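Local coordinates for dehydrogenase (Chromobacterium violaceum, PDB 3Q2I), which binds NADH together with a UDP-sugar acid and probably catalyses the NAD-dependent oxidation of the sugar in the biosynthesis of 2,3-diacetamido-2,3-dideoxy-D-mannuronic acid, at residues Val19-Ile24 with Val44-Pro49; Gly204-Val209 with Val348-Asp353; Asn162-Arg167 with Asn241-Thr246. All coordinates share one frame; numbering follows the deposited sequence. Where two conformers were deposited one is given.

Interaction 1 (Val19-Ile24 with Val44-Pro49); sequences VGCGRI and VCDIDP. With NAI (1,4-dihydronicotinamide adenine dinucleotide), chain B.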
loop_
_atom_site.group_PDB
_atom_site.type_symbol
_atom_site.label_atom_id
_atom_site.label_comp_id
_atom_site.label_asym_id
_atom_site.label_seq_id
_atom_site.Cartn_x
_atom_site.Cartn_y
_atom_site.Cartn_z
ATOM N N VAL A 19 -26.609 30.624 -22.042
ATOM C CA VAL A 19 -25.635 30.133 -23.013
ATOM C C VAL A 19 -25.761 28.622 -23.171
ATOM O O VAL A 19 -25.861 27.891 -22.170
ATOM C CB VAL A 19 -24.174 30.563 -22.658
ATOM C CG1 VAL A 19 -23.799 30.152 -21.255
ATOM C CG2 VAL A 19 -23.181 30.086 -23.683
ATOM N N GLY A 20 -25.854 28.195 -24.423
ATOM C CA GLY A 20 -26.115 26.784 -24.744
ATOM C C GLY A 20 -27.554 26.431 -25.058
ATOM O O GLY A 20 -28.346 26.023 -24.218
ATOM N N CYS A 21 -27.902 26.636 -26.329
ATOM C CA CYS A 21 -29.295 26.604 -26.686
ATOM C C CYS A 21 -29.606 25.189 -27.195
ATOM O O CYS A 21 -29.927 24.995 -28.381
ATOM C CB CYS A 21 -29.510 27.578 -27.856
ATOM S SG CYS A 21 -29.442 29.305 -27.303
ATOM N N GLY A 22 -29.437 24.194 -26.327
ATOM C CA GLY A 22 -29.783 22.809 -26.681
ATOM C C GLY A 22 -31.024 22.247 -26.021
ATOM O O GLY A 22 -32.016 22.953 -25.764
ATOM N N ARG A 23 -30.970 20.950 -25.718
ATOM C CA ARG A 23 -32.076 20.214 -25.178
ATOM C C ARG A 23 -32.652 20.779 -23.888
ATOM O O ARG A 23 -33.874 21.053 -23.838
ATOM C CB ARG A 23 -31.718 18.710 -25.087
ATOM C CG ARG A 23 -32.878 17.748 -24.871
ATOM C CD ARG A 23 -32.375 16.291 -24.840
ATOM N NE ARG A 23 -31.546 16.009 -26.008
ATOM C CZ ARG A 23 -30.658 15.019 -26.115
ATOM N NH1 ARG A 23 -30.405 14.173 -25.103
ATOM N NH2 ARG A 23 -30.012 14.886 -27.270
ATOM N N ILE A 24 -31.855 20.942 -22.812
ATOM C CA ILE A 24 -32.533 21.357 -21.567
ATOM C C ILE A 24 -32.814 22.865 -21.608
ATOM O O ILE A 24 -33.604 23.340 -20.797
ATOM C CB ILE A 24 -31.812 21.121 -20.183
ATOM C CG1 ILE A 24 -30.308 21.194 -20.273
ATOM C CG2 ILE A 24 -32.631 20.249 -19.185
ATOM C CD1 ILE A 24 -29.811 22.417 -20.932
ATOM N N VAL A 44 -29.329 35.376 -25.551
ATOM C CA VAL A 44 -29.061 33.936 -25.678
ATOM C C VAL A 44 -27.799 33.768 -26.499
ATOM O O VAL A 44 -27.416 34.620 -27.319
ATOM C CB VAL A 44 -30.224 33.103 -26.261
ATOM C CG1 VAL A 44 -31.376 33.024 -25.309
ATOM C CG2 VAL A 44 -30.651 33.623 -27.669
ATOM N N CYS A 45 -27.083 32.657 -26.253
ATOM C CA CYS A 45 -25.799 32.453 -26.892
ATOM C C CYS A 45 -25.662 30.975 -27.276
ATOM O O CYS A 45 -25.989 30.094 -26.470
ATOM C CB CYS A 45 -24.660 32.800 -25.925
ATOM S SG CYS A 45 -23.038 32.378 -26.572
ATOM N N ASP A 46 -25.215 30.732 -28.506
ATOM C CA ASP A 46 -24.844 29.391 -28.970
ATOM C C ASP A 46 -23.820 29.450 -30.090
ATOM O O ASP A 46 -23.871 30.352 -30.957
ATOM C CB ASP A 46 -26.072 28.533 -29.317
ATOM C CG ASP A 46 -25.777 27.035 -29.256
ATOM O OD1 ASP A 46 -24.813 26.613 -29.932
ATOM O OD2 ASP A 46 -26.482 26.311 -28.529
ATOM N N ILE A 47 -22.827 28.557 -30.071
ATOM C CA ILE A 47 -21.825 28.589 -31.136
ATOM C C ILE A 47 -22.362 27.954 -32.432
ATOM O O ILE A 47 -21.675 27.975 -33.463
ATOM C CB ILE A 47 -20.495 27.896 -30.718
ATOM C CG1 ILE A 47 -20.755 26.431 -30.343
ATOM C CG2 ILE A 47 -19.786 28.699 -29.643
ATOM C CD1 ILE A 47 -19.455 25.619 -30.174
ATOM N N ASP A 48 -23.523 27.315 -32.361
ATOM C CA ASP A 48 -24.140 26.728 -33.558
ATOM C C ASP A 48 -25.242 27.677 -34.057
ATOM O O ASP A 48 -26.262 27.832 -33.391
ATOM C CB ASP A 48 -24.742 25.365 -33.215
ATOM C CG ASP A 48 -25.360 24.685 -34.421
ATOM O OD1 ASP A 48 -25.285 23.443 -34.538
ATOM O OD2 ASP A 48 -25.919 25.407 -35.269
ATOM N N PRO A 49 -25.036 28.307 -35.223
ATOM C CA PRO A 49 -26.010 29.265 -35.776
ATOM C C PRO A 49 -27.477 28.831 -35.790
ATOM O O PRO A 49 -28.369 29.602 -35.389
ATOM C CB PRO A 49 -25.485 29.484 -37.180
ATOM C CG PRO A 49 -23.981 29.364 -37.041
ATOM C CD PRO A 49 -23.765 28.318 -35.966
HETATM P PA NAI B . -27.071 19.708 -25.774
HETATM O O1A NAI B . -25.962 19.065 -26.501
HETATM O O2A NAI B . -28.569 19.458 -26.252
HETATM O O5B NAI B . -26.922 21.278 -25.672
HETATM C C5B NAI B . -25.686 21.685 -26.188
HETATM C C4B NAI B . -25.747 23.186 -26.433
HETATM O O4B NAI B . -24.575 23.908 -26.018
HETATM C C3B NAI B . -25.690 23.054 -27.956
HETATM O O3B NAI B . -26.746 23.806 -28.570
HETATM C C2B NAI B . -24.245 23.426 -28.330
HETATM O O2B NAI B . -24.095 23.977 -29.632
HETATM C C1B NAI B . -24.005 24.482 -27.225
HETATM N N9A NAI B . -22.614 24.822 -27.037
HETATM C C8A NAI B . -21.556 23.949 -26.965
HETATM N N7A NAI B . -20.473 24.630 -26.716
HETATM C C5A NAI B . -20.773 25.958 -26.514
HETATM C C6A NAI B . -20.038 27.130 -26.241
HETATM N N6A NAI B . -18.674 27.113 -26.044
HETATM N N1A NAI B . -20.699 28.298 -26.165
HETATM C C2A NAI B . -22.000 28.330 -26.364
HETATM N N3A NAI B . -22.761 27.271 -26.630
HETATM C C4A NAI B . -22.152 26.071 -26.736
HETATM O O3 NAI B . -26.989 19.238 -24.254
HETATM P PN NAI B . -28.082 19.283 -23.160
HETATM O O1N NAI B . -28.744 17.943 -23.001
HETATM O O2N NAI B . -29.040 20.495 -23.241
HETATM O O5D NAI B . -27.289 19.260 -21.739
HETATM C C5D NAI B . -26.883 20.571 -21.424
HETATM C C4D NAI B . -26.429 20.676 -19.971
HETATM O O4D NAI B . -27.622 20.468 -19.198
HETATM C C3D NAI B . -25.490 19.529 -19.499
HETATM O O3D NAI B . -24.654 20.092 -18.486
HETATM C C2D NAI B . -26.443 18.528 -18.836
HETATM O O2D NAI B . -25.822 17.811 -17.772
HETATM C C1D NAI B . -27.558 19.433 -18.233
HETATM N N1N NAI B . -28.824 18.751 -18.085
HETATM C C2N NAI B . -29.458 18.811 -16.933
HETATM C C3N NAI B . -30.649 18.114 -16.697
HETATM C C7N NAI B . -31.366 18.217 -15.407
HETATM O O7N NAI B . -32.121 17.379 -14.949
HETATM N N7N NAI B . -31.197 19.324 -14.624
HETATM C C4N NAI B . -31.100 17.256 -17.720
HETATM C C5N NAI B . -30.459 17.311 -18.946
HETATM C C6N NAI B . -29.317 18.052 -19.115
#

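Interaction 2 (Gly204-Val209 with Val348-Asp353); sequences GPVESV and VSLPLD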
loop_
_atom_site.group_PDB
_atom_site.type_symbol
_atom_site.label_atom_id
_atom_site.label_comp_id
_atom_site.label_asym_id
_atom_site.label_seq_id
_atom_site.Cartn_x
_atom_site.Cartn_y
_atom_site.Cartn_z
ATOM N N GLY A 204 -27.170 12.212 4.954
ATOM C CA GLY A 204 -26.215 12.934 5.795
ATOM C C GLY A 204 -24.761 12.738 5.334
ATOM O O GLY A 204 -24.501 12.195 4.257
ATOM N N PRO A 205 -23.813 13.215 6.143
ATOM C CA PRO A 205 -22.420 13.212 5.706
ATOM C C PRO A 205 -21.903 11.800 5.476
ATOM O O PRO A 205 -22.035 10.942 6.346
ATOM C CB PRO A 205 -21.689 13.826 6.900
ATOM C CG PRO A 205 -22.770 14.716 7.574
ATOM C CD PRO A 205 -24.021 13.933 7.418
ATOM N N VAL A 206 -21.241 11.610 4.327
ATOM C CA VAL A 206 -20.643 10.333 3.942
ATOM C C VAL A 206 -19.204 10.302 4.457
ATOM O O VAL A 206 -18.463 11.305 4.418
ATOM C CB VAL A 206 -20.708 10.151 2.410
ATOM C CG1 VAL A 206 -19.798 8.958 1.974
ATOM C CG2 VAL A 206 -22.186 10.003 1.951
ATOM N N GLU A 207 -18.801 9.153 4.968
ATOM C CA GLU A 207 -17.437 8.921 5.436
ATOM C C GLU A 207 -16.546 8.401 4.315
ATOM O O GLU A 207 -15.499 8.985 4.057
ATOM C CB GLU A 207 -17.440 7.871 6.561
ATOM C CG GLU A 207 -16.038 7.698 7.140
ATOM C CD GLU A 207 -16.039 6.869 8.391
ATOM O OE1 GLU A 207 -15.584 5.716 8.349
ATOM O OE2 GLU A 207 -16.579 7.343 9.405
ATOM N N SER A 208 -17.035 7.407 3.555
ATOM C CA SER A 208 -16.174 6.821 2.502
ATOM C C SER A 208 -17.055 6.056 1.511
ATOM O O SER A 208 -18.227 5.730 1.840
ATOM C CB SER A 208 -15.057 5.949 3.092
ATOM O OG SER A 208 -15.600 4.780 3.735
ATOM N N VAL A 209 -16.475 5.783 0.345
ATOM C CA VAL A 209 -17.143 4.944 -0.640
ATOM C C VAL A 209 -16.163 3.917 -1.177
ATOM O O VAL A 209 -14.942 4.120 -1.178
ATOM C CB VAL A 209 -17.682 5.807 -1.815
ATOM C CG1 VAL A 209 -18.699 6.835 -1.306
ATOM C CG2 VAL A 209 -16.530 6.490 -2.572
ATOM N N VAL A 348 -12.251 5.213 -0.851
ATOM C CA VAL A 348 -11.837 6.644 -0.856
ATOM C C VAL A 348 -12.643 7.359 0.210
ATOM O O VAL A 348 -13.892 7.250 0.251
ATOM C CB VAL A 348 -12.135 7.295 -2.233
ATOM C CG1 VAL A 348 -11.880 8.790 -2.129
ATOM C CG2 VAL A 348 -11.197 6.723 -3.268
ATOM N N SER A 349 -11.926 8.054 1.112
ATOM C CA SER A 349 -12.596 8.701 2.242
ATOM C C SER A 349 -12.659 10.219 2.082
ATOM O O SER A 349 -11.920 10.829 1.312
ATOM C CB SER A 349 -11.886 8.377 3.561
ATOM O OG SER A 349 -11.901 6.957 3.725
ATOM N N LEU A 350 -13.645 10.798 2.775
ATOM C CA LEU A 350 -13.982 12.230 2.672
ATOM C C LEU A 350 -13.628 12.920 3.990
ATOM O O LEU A 350 -13.547 12.307 5.038
ATOM C CB LEU A 350 -15.476 12.392 2.454
ATOM C CG LEU A 350 -15.980 11.791 1.140
ATOM C CD1 LEU A 350 -17.405 12.120 0.995
ATOM C CD2 LEU A 350 -15.214 12.264 -0.102
ATOM N N PRO A 351 -13.457 14.268 3.950
ATOM C CA PRO A 351 -13.483 15.106 2.765
ATOM C C PRO A 351 -12.239 14.895 1.920
ATOM O O PRO A 351 -11.188 14.524 2.404
ATOM C CB PRO A 351 -13.434 16.539 3.362
ATOM C CG PRO A 351 -12.700 16.357 4.676
ATOM C CD PRO A 351 -13.137 15.004 5.183
ATOM N N LEU A 352 -12.334 15.239 0.654
ATOM C CA LEU A 352 -11.184 15.080 -0.259
ATOM C C LEU A 352 -10.012 15.993 0.059
ATOM O O LEU A 352 -8.879 15.636 -0.188
ATOM C CB LEU A 352 -11.676 15.327 -1.687
ATOM C CG LEU A 352 -12.608 14.226 -2.216
ATOM C CD1 LEU A 352 -12.926 14.648 -3.669
ATOM C CD2 LEU A 352 -11.923 12.844 -2.212
ATOM N N ASP A 353 -10.322 17.153 0.625
ATOM C CA ASP A 353 -9.259 18.123 0.903
ATOM C C ASP A 353 -9.130 18.562 2.354
ATOM O O ASP A 353 -10.137 18.838 3.029
ATOM C CB ASP A 353 -9.536 19.361 0.063
ATOM C CG ASP A 353 -9.369 19.089 -1.442
ATOM O OD1 ASP A 353 -8.663 18.132 -1.886
ATOM O OD2 ASP A 353 -9.824 19.936 -2.198
#

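Interaction 3 (Asn162-Arg167 with Asn241-Thr246); sequences NVFWTR and NVTMLT. With HP7 ((2S,3S,4R,5R,6R)-5-acetamido-6-[[[(2R,3S,4R,5R)-5-(2,4-dioxopyrimidin-1-yl)-3,4-dihydroxy-oxolan-2-yl]methoxy-hydroxy-phosphoryl]oxy-hydroxy-phosphoryl]oxy-3,4-dihydroxy-oxane-2-carboxylic acid), chain C.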
loop_
_atom_site.group_PDB
_atom_site.type_symbol
_atom_site.label_atom_id
_atom_site.label_comp_id
_atom_site.label_asym_id
_atom_site.label_seq_id
_atom_site.Cartn_x
_atom_site.Cartn_y
_atom_site.Cartn_z
ATOM N N ASN A 162 -31.387 2.480 -6.482
ATOM C CA ASN A 162 -31.241 1.796 -7.765
ATOM C C ASN A 162 -31.685 2.729 -8.858
ATOM O O ASN A 162 -32.728 3.377 -8.749
ATOM C CB ASN A 162 -32.117 0.549 -7.899
ATOM C CG ASN A 162 -31.719 -0.540 -6.928
ATOM O OD1 ASN A 162 -30.547 -0.751 -6.644
ATOM N ND2 ASN A 162 -32.702 -1.323 -6.506
ATOM N N VAL A 163 -30.885 2.847 -9.885
ATOM C CA VAL A 163 -31.274 3.583 -11.120
ATOM C C VAL A 163 -31.015 2.610 -12.249
ATOM O O VAL A 163 -29.873 2.459 -12.719
ATOM C CB VAL A 163 -30.506 4.891 -11.293
ATOM C CG1 VAL A 163 -31.006 5.632 -12.590
ATOM C CG2 VAL A 163 -30.779 5.785 -10.044
ATOM N N PHE A 164 -32.109 1.972 -12.689
ATOM C CA PHE A 164 -32.013 0.936 -13.739
ATOM C C PHE A 164 -32.735 1.512 -14.969
ATOM O O PHE A 164 -33.952 1.406 -15.078
ATOM C CB PHE A 164 -32.667 -0.361 -13.288
ATOM C CG PHE A 164 -32.057 -0.974 -12.023
ATOM C CD1 PHE A 164 -30.691 -0.813 -11.749
ATOM C CD2 PHE A 164 -32.800 -1.762 -11.166
ATOM C CE1 PHE A 164 -30.114 -1.396 -10.618
ATOM C CE2 PHE A 164 -32.212 -2.352 -10.038
ATOM C CZ PHE A 164 -30.845 -2.197 -9.801
ATOM N N TRP A 165 -31.973 2.183 -15.811
ATOM C CA TRP A 165 -32.517 2.960 -16.911
ATOM C C TRP A 165 -31.943 2.501 -18.245
ATOM O O TRP A 165 -31.134 1.557 -18.341
ATOM C CB TRP A 165 -32.183 4.441 -16.675
ATOM C CG TRP A 165 -33.064 5.138 -15.655
ATOM C CD1 TRP A 165 -34.126 4.647 -14.912
ATOM C CD2 TRP A 165 -32.945 6.516 -15.315
ATOM N NE1 TRP A 165 -34.645 5.647 -14.119
ATOM C CE2 TRP A 165 -33.917 6.795 -14.333
ATOM C CE3 TRP A 165 -32.050 7.531 -15.696
ATOM C CZ2 TRP A 165 -34.053 8.073 -13.767
ATOM C CZ3 TRP A 165 -32.190 8.804 -15.141
ATOM C CH2 TRP A 165 -33.194 9.063 -14.173
ATOM N N THR A 166 -32.334 3.193 -19.317
ATOM C CA THR A 166 -31.933 2.742 -20.628
ATOM C C THR A 166 -31.483 3.882 -21.497
ATOM O O THR A 166 -32.254 4.827 -21.671
ATOM C CB THR A 166 -33.132 2.083 -21.362
ATOM O OG1 THR A 166 -33.690 1.070 -20.531
ATOM C CG2 THR A 166 -32.663 1.540 -22.693
ATOM N N ARG A 167 -30.269 3.824 -22.047
ATOM C CA ARG A 167 -29.748 4.843 -22.958
ATOM C C ARG A 167 -29.077 4.087 -24.088
ATOM O O ARG A 167 -28.129 3.330 -23.876
ATOM C CB ARG A 167 -28.688 5.760 -22.323
ATOM C CG ARG A 167 -29.180 6.570 -21.155
ATOM C CD ARG A 167 -30.281 7.532 -21.574
ATOM N NE ARG A 167 -30.704 8.419 -20.495
ATOM C CZ ARG A 167 -31.696 8.151 -19.665
ATOM N NH1 ARG A 167 -32.016 9.055 -18.739
ATOM N NH2 ARG A 167 -32.370 7.005 -19.729
ATOM N N ASN A 241 -26.772 1.450 -7.094
ATOM C CA ASN A 241 -26.522 0.599 -8.266
ATOM C C ASN A 241 -27.114 1.322 -9.455
ATOM O O ASN A 241 -28.258 1.838 -9.364
ATOM C CB ASN A 241 -27.320 -0.696 -8.130
ATOM C CG ASN A 241 -26.954 -1.454 -6.903
ATOM O OD1 ASN A 241 -25.785 -1.768 -6.687
ATOM N ND2 ASN A 241 -27.934 -1.725 -6.051
ATOM N N VAL A 242 -26.356 1.465 -10.534
ATOM C CA VAL A 242 -26.867 2.159 -11.703
ATOM C C VAL A 242 -26.529 1.389 -12.981
ATOM O O VAL A 242 -25.401 0.894 -13.134
ATOM C CB VAL A 242 -26.352 3.604 -11.720
ATOM C CG1 VAL A 242 -26.742 4.299 -10.419
ATOM C CG2 VAL A 242 -24.817 3.675 -11.840
ATOM N N THR A 243 -27.458 1.316 -13.947
ATOM C CA THR A 243 -27.024 0.939 -15.284
ATOM C C THR A 243 -27.893 1.666 -16.282
ATOM O O THR A 243 -29.035 1.973 -15.940
ATOM C CB THR A 243 -27.084 -0.576 -15.581
ATOM O OG1 THR A 243 -26.539 -0.848 -16.888
ATOM C CG2 THR A 243 -28.513 -1.117 -15.346
ATOM N N MET A 244 -27.315 1.999 -17.428
ATOM C CA MET A 244 -28.070 2.562 -18.580
ATOM C C MET A 244 -28.352 1.455 -19.595
ATOM O O MET A 244 -28.729 1.743 -20.744
ATOM C CB MET A 244 -27.302 3.729 -19.217
ATOM C CG MET A 244 -27.149 4.937 -18.319
ATOM S SD MET A 244 -28.694 5.592 -17.651
ATOM C CE MET A 244 -28.501 5.423 -15.880
ATOM N N LEU A 245 -28.177 0.201 -19.206
ATOM C CA LEU A 245 -28.256 -0.890 -20.194
ATOM C C LEU A 245 -29.502 -1.731 -19.948
ATOM O O LEU A 245 -29.543 -2.882 -20.393
ATOM C CB LEU A 245 -27.050 -1.842 -20.050
ATOM C CG LEU A 245 -25.709 -1.136 -20.219
ATOM C CD1 LEU A 245 -24.583 -2.162 -20.117
ATOM C CD2 LEU A 245 -25.648 -0.310 -21.509
ATOM N N THR A 246 -30.531 -1.175 -19.312
ATOM C CA THR A 246 -31.659 -1.998 -18.871
ATOM C C THR A 246 -32.539 -2.415 -20.070
ATOM O O THR A 246 -32.854 -1.597 -20.955
ATOM C CB THR A 246 -32.542 -1.214 -17.913
ATOM O OG1 THR A 246 -31.734 -0.709 -16.816
ATOM C CG2 THR A 246 -33.630 -2.119 -17.364
HETATM N N1 HP7 C . -34.348 6.848 -23.061
HETATM C C2 HP7 C . -34.458 5.626 -23.582
HETATM O O2 HP7 C . -33.829 5.346 -24.635
HETATM N N3 HP7 C . -35.250 4.701 -23.031
HETATM C C4 HP7 C . -35.947 4.984 -21.922
HETATM O O4 HP7 C . -36.720 4.099 -21.483
HETATM C C5 HP7 C . -35.847 6.252 -21.340
HETATM C C6 HP7 C . -35.024 7.186 -21.955
HETATM P PA HP7 C . -35.508 11.203 -20.568
HETATM P PB HP7 C . -34.859 13.251 -18.746
HETATM O "O'P" HP7 C . -30.012 11.011 -19.643
HETATM O "O'Q" HP7 C . -29.445 13.038 -20.292
HETATM C "C1'" HP7 C . -32.968 12.270 -17.218
HETATM O O1A HP7 C . -36.299 10.237 -19.700
HETATM O O1B HP7 C . -35.917 12.684 -17.829
HETATM C C1C HP7 C . -33.413 7.792 -23.687
HETATM C "C2'" HP7 C . -32.357 12.721 -15.880
HETATM N "N2'" HP7 C . -33.342 13.453 -15.081
HETATM O O2A HP7 C . -36.180 12.175 -21.498
HETATM O O2B HP7 C . -35.028 14.568 -19.476
HETATM C C2C HP7 C . -34.046 8.628 -24.791
HETATM O O2C HP7 C . -33.037 8.717 -25.802
HETATM C "C3'" HP7 C . -31.139 13.606 -16.108
HETATM O "O3'" HP7 C . -30.463 13.693 -14.831
HETATM O O3A HP7 C . -34.439 12.048 -19.718
HETATM O O3B HP7 C . -33.493 13.434 -17.872
HETATM C C3C HP7 C . -34.182 10.000 -24.152
HETATM O O3C HP7 C . -34.077 11.033 -25.131
HETATM C "C4'" HP7 C . -30.177 12.977 -17.129
HETATM O "O4'" HP7 C . -29.114 13.853 -17.488
HETATM C C4C HP7 C . -33.018 10.078 -23.170
HETATM O O4C HP7 C . -33.021 8.729 -22.681
HETATM C "C5'" HP7 C . -30.986 12.765 -18.424
HETATM O "O5'" HP7 C . -31.951 11.771 -18.090
HETATM C C5C HP7 C . -33.361 11.000 -22.020
HETATM O O5C HP7 C . -34.457 10.331 -21.409
HETATM C "C6'" HP7 C . -30.095 12.258 -19.531
HETATM C "C7'" HP7 C . -33.787 13.137 -13.867
HETATM O "O7'" HP7 C . -33.366 12.224 -13.143
HETATM C "C8'" HP7 C . -34.905 14.009 -13.345
#

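Interaction 1 (Val19-Ile24 with Val44-Pro49)
The amide of Cys21 reaches across to Asp46, its N lying 2.6 Å from OD2 on the anti side of the carboxylate and 19° out of its plane. That oxygen also takes the adenosine ribose hydroxyl O3B of NADH (Asp46 OD2 to NAI O3B 2.5 Å), while O2B binds the other oxygen, OD1. A second hold on OD1 comes from the amide of Asp48, closing an Asx turn, so both carboxylate oxygens are gripped twice and the group can hardly rotate. With CG anti to the backbone N (chi1 -157°), the carboxylate swings toward the glycine-rich loop. Behind it, the backbones join through Gly20 N to Cys45 O (2.8 Å). Val19 CG2 packs on Cys45 SG at 3.7 Å, and the same methyl touches adenine C2A at 3.4 Å. Further along the turn, the amides of Arg23 and Ile24 bind one phosphate each, as in a Rossmann dinucleotide-binding loop, and Gly22 CA passes 3.4 Å from NAI O5B. Strands 14-19 and 39-45 run parallel here as neighbours in the six-stranded sheet; helix 49-59 packs against Cys21, Val44 and Asp46, and Met70 of helix 67-73 against Val19 and Cys45.

Interaction 2 (Gly204-Val209 with Val348-Asp353)
Glu207 O is met twice from the other segment: Leu350 N donates to it at 2.9 Å, and Ser349 CA adds a C-H contact to this oxygen at 3.4 Å. One step along, Val348 O is met in the same manner, by the amide of Val209 (N to O 3.0 Å) and by Ser208 CA at 3.2 Å. The return bond from Val348 N to Val209 O, 2.9 Å long, makes Val209 and Val348 an antiparallel hydrogen-bonded pair, and Ser208 with Ser349 is the non-hydrogen-bonded pair beside it. On the serine face, Ser349 OG rests 3.4 Å from Ser208 CB: the Ser208 torsion (chi1 66°) turns its hydroxyl away from Ser349 OG, and it bonds Tyr212 OH of a neighbouring subunit instead. Leu350 points toward strand 206-209 and brings CD1 to 3.7 Å from Val206 O and obliquely over Val206 CG1 at 4.1 Å. After Leu350 a cis peptide leads into Pro351, whose carbonyl takes a hydrogen bond from Arg343 of another neighbouring subunit. Glu207 and Ser208 both sit opposite Lys231, whose backbone bonds both, a classic beta bulge; Glu207 OE1 also makes a salt bridge to its NZ. The bulged strand 206-214 lies beside strand 348-349, the outermost within this chain of the mixed sheet in the C-terminal alpha/beta domain.

Interaction 3 (Asn162-Arg167 with Asn241-Thr246)
Strands 162-164 and 241-243 run parallel, their axes 4.8 Å apart and 11° from aligned, bonded in register by Val163 N to Asn241 O, Thr243 N to Val163 O and Trp165 N to Thr243 O. The amides of Asn162 and Asn241 run alongside each other, their planes only slightly turned, and Asn241 ND2 donates almost straight (174°) to Asn162 OD1 at 2.9 Å. Asn241 OD1 turns to Thr227 and to Ser239 of a neighbouring subunit. Phe164 brings its ring edge to Asn241, CE1 being 3.8 Å from CB. Past the strands, Trp165 O is gripped twice from one face of its carbonyl plane, by the amide and hydroxyl of Thr246 (OG1 to O 2.8 Å). Met244, bent at chi2 and chi3, rests its sulfur against both Trp165 CB (3.8 Å) and Arg167 CG (3.7 Å). Two atoms sit over opposite faces of the Arg167 guanidinium, each toward the rim: Met244 SD and the ribose oxygen O4C of the UDP-sugar. A bend at chi2 (-63°) folds the arginine so that NE and NH1 both bond the sugar carboxylate oxygen O'P, NE at 2.8 Å; NH1 also donates to the sugar ring oxygen O5'. NH2 is tied back to Thr166 O, which should limit rotation. Trp165 offers its ring edge to the acetamido oxygen, CH2 to O7' 3.3 Å. These strand ends wall the UDP-sugar pocket, Arg167's carboxylate bonds being consistent with uronic acid recognition.

Interactions 1 and 3 serve the two ligands from different domains. Interaction 1 holds the adenosine ribose and phosphates of NADH in the Rossmann fold; interaction 3 holds the sugar acid at the sheet of the C-terminal domain. Their centres are 28 Å apart but their nearest atoms only about 7 Å, and the Arg167 side chain comes within about 8 Å of the dinucleotide, consistent with an active site between the domains. Interaction 2 shares the large sheet with interaction 3, its nearest atoms about 11 Å away, and both touch the same neighbouring subunit. It lies across the chain's centre from interaction 1, 36 Å between centres, at subunit interfaces.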